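Local coordinates for galactose mutarotase-like protein (Clostridium acetobutylicum, PDB 3OS7) that probably binds carbohydrate and interconverts the anomers of aldose sugars, as other members of the aldose 1-epimerase family do, at residues 228-233 with 247-252. Sequence-based numbering, arbitrary orientation.
Sequences GEQKEY and SLFSLK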
loop_
_atom_site.group_PDB
_atom_site.type_symbol
_atom_site.label_atom_id
_atom_site.label_comp_id
_atom_site.label_asym_id
_atom_site.label_seq_id
_atom_site.Cartn_x
_atom_site.Cartn_y
_atom_site.Cartn_z
ATOM N N GLY A 228 17.431 -18.641 6.142
ATOM C CA GLY A 228 18.508 -17.810 5.605
ATOM C C GLY A 228 18.328 -16.340 5.912
ATOM O O GLY A 228 18.027 -15.948 7.052
ATOM N N GLU A 229 18.485 -15.535 4.876
ATOM C CA GLU A 229 18.391 -14.115 5.004
ATOM C C GLU A 229 17.015 -13.637 5.529
ATOM O O GLU A 229 16.912 -12.558 6.107
ATOM C CB GLU A 229 18.650 -13.505 3.649
ATOM C CG GLU A 229 18.648 -12.025 3.655
ATOM C CD GLU A 229 18.873 -11.467 2.264
ATOM O OE1 GLU A 229 18.008 -11.697 1.378
ATOM O OE2 GLU A 229 19.912 -10.804 2.075
ATOM N N GLN A 230 15.978 -14.435 5.299
ATOM C CA GLN A 230 14.615 -14.067 5.743
ATOM C C GLN A 230 14.574 -13.866 7.256
ATOM O O GLN A 230 13.806 -13.056 7.768
ATOM C CB GLN A 230 13.582 -15.135 5.310
ATOM C CG GLN A 230 13.532 -15.398 3.819
ATOM C CD GLN A 230 12.737 -16.615 3.427
ATOM O OE1 GLN A 230 12.260 -17.374 4.261
ATOM N NE2 GLN A 230 12.604 -16.821 2.118
ATOM N N LYS A 231 15.421 -14.593 7.984
ATOM C CA LYS A 231 15.453 -14.480 9.429
ATOM C C LYS A 231 15.823 -13.101 9.895
ATOM O O LYS A 231 15.406 -12.681 10.970
ATOM C CB LYS A 231 16.431 -15.502 10.016
ATOM C CG LYS A 231 15.968 -16.928 9.766
ATOM C CD LYS A 231 16.790 -17.943 10.600
ATOM C CE LYS A 231 16.516 -19.375 10.154
ATOM N NZ LYS A 231 17.363 -20.413 10.834
ATOM N N GLU A 232 16.575 -12.370 9.065
ATOM C CA GLU A 232 17.038 -11.034 9.424
ATOM C C GLU A 232 15.904 -10.005 9.456
ATOM O O GLU A 232 16.022 -8.961 10.095
ATOM C CB GLU A 232 18.097 -10.551 8.439
ATOM C CG GLU A 232 19.412 -11.402 8.356
ATOM C CD GLU A 232 20.279 -11.009 7.092
ATOM O OE1 GLU A 232 20.396 -9.792 6.746
ATOM O OE2 GLU A 232 20.841 -11.920 6.436
ATOM N N TYR A 233 14.806 -10.285 8.775
ATOM C CA TYR A 233 13.661 -9.383 8.888
ATOM C C TYR A 233 13.191 -9.219 10.339
ATOM O O TYR A 233 12.616 -8.199 10.667
ATOM C CB TYR A 233 12.493 -9.803 7.997
ATOM C CG TYR A 233 12.709 -9.625 6.518
ATOM C CD1 TYR A 233 12.907 -8.358 5.965
ATOM C CD2 TYR A 233 12.664 -10.717 5.660
ATOM C CE1 TYR A 233 13.075 -8.201 4.613
ATOM C CE2 TYR A 233 12.846 -10.559 4.290
ATOM C CZ TYR A 233 13.041 -9.304 3.784
ATOM O OH TYR A 233 13.212 -9.110 2.433
ATOM N N SER A 247 9.287 -11.280 -2.545
ATOM C CA SER A 247 8.895 -12.322 -1.596
ATOM C C SER A 247 7.519 -12.083 -1.011
ATOM O O SER A 247 7.118 -10.952 -0.775
ATOM C CB SER A 247 9.887 -12.348 -0.447
ATOM O OG SER A 247 11.188 -12.719 -0.876
ATOM N N LEU A 248 6.832 -13.178 -0.682
ATOM C CA LEU A 248 5.523 -13.122 -0.042
ATOM C C LEU A 248 5.600 -13.718 1.371
ATOM O O LEU A 248 6.025 -14.878 1.530
ATOM C CB LEU A 248 4.526 -13.913 -0.875
ATOM C CG LEU A 248 3.145 -14.137 -0.294
ATOM C CD1 LEU A 248 2.379 -12.816 -0.048
ATOM C CD2 LEU A 248 2.356 -15.106 -1.206
ATOM N N PHE A 249 5.164 -12.947 2.368
ATOM C CA PHE A 249 5.098 -13.419 3.752
ATOM C C PHE A 249 3.717 -13.258 4.325
ATOM O O PHE A 249 2.985 -12.339 3.946
ATOM C CB PHE A 249 6.055 -12.594 4.615
ATOM C CG PHE A 249 7.507 -12.752 4.243
ATOM C CD1 PHE A 249 8.234 -13.891 4.638
ATOM C CD2 PHE A 249 8.130 -11.800 3.478
ATOM C CE1 PHE A 249 9.573 -14.037 4.287
ATOM C CE2 PHE A 249 9.457 -11.933 3.135
ATOM C CZ PHE A 249 10.181 -13.062 3.532
ATOM N N SER A 250 3.350 -14.118 5.266
ATOM C CA SER A 250 2.298 -13.751 6.215
ATOM C C SER A 250 2.880 -12.881 7.327
ATOM O O SER A 250 4.076 -12.908 7.583
ATOM C CB SER A 250 1.595 -14.983 6.770
ATOM O OG SER A 250 2.513 -15.959 7.201
ATOM N N LEU A 251 2.009 -12.156 8.017
ATOM C CA LEU A 251 2.404 -11.240 9.076
ATOM C C LEU A 251 1.941 -11.731 10.429
ATOM O O LEU A 251 0.933 -12.428 10.547
ATOM C CB LEU A 251 1.782 -9.871 8.843
ATOM C CG LEU A 251 2.305 -9.105 7.607
ATOM C CD1 LEU A 251 1.524 -7.810 7.438
ATOM C CD2 LEU A 251 3.796 -8.841 7.754
ATOM N N LYS A 252 2.656 -11.318 11.461
ATOM C CA LYS A 252 2.228 -11.532 12.838
ATOM C C LYS A 252 2.585 -10.297 13.641
ATOM O O LYS A 252 3.307 -9.416 13.145
ATOM C CB LYS A 252 2.884 -12.776 13.425
ATOM C CG LYS A 252 4.406 -12.702 13.479
ATOM C CD LYS A 252 5.055 -13.902 14.209
ATOM C CE LYS A 252 6.510 -13.586 14.503
ATOM N NZ LYS A 252 7.241 -14.798 14.945
HETATM O O HOH W 1 13.137 -11.640 1.144
#
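F249 reaches from its strand to Y233 and Q230 of the 228-233 turn. Its ring tip does the touching. F249 CZ lies 3.7 Å from Y233 CE2. The two rings meet obliquely, with planes at 72° and centroids 5.5 Å apart. Q230 comes to the edge of the F249 ring, its CG 4.1 Å from CZ of F249. The Q230 amide plane stands almost perpendicular to this ring, at 88°. Q230 CG lies beside the backbone N and anti to the carbonyl carbon (chi1 -57°), and the chain runs extended from there, which brings its amide carbon to the CE1 side of the F249 ring. Its OE1 accepts a hydrogen bond from the backbone N of T227, which ties the amide to the residue just before the segment. One water links the segments: it lies 2.8 Å from Y233 OH, in the plane of the ring, and 3.0 Å from S247 OG. I288 also packs on Y233, and I207 on F249. The contact thus joins the loop between strands 222-224 and 246-256 to the second of these strands, within the beta-rich mutarotase-like fold. Its chemistry is mainly apolar, and the bridging water gives the buried tyrosine a polar partner for its hydroxyl.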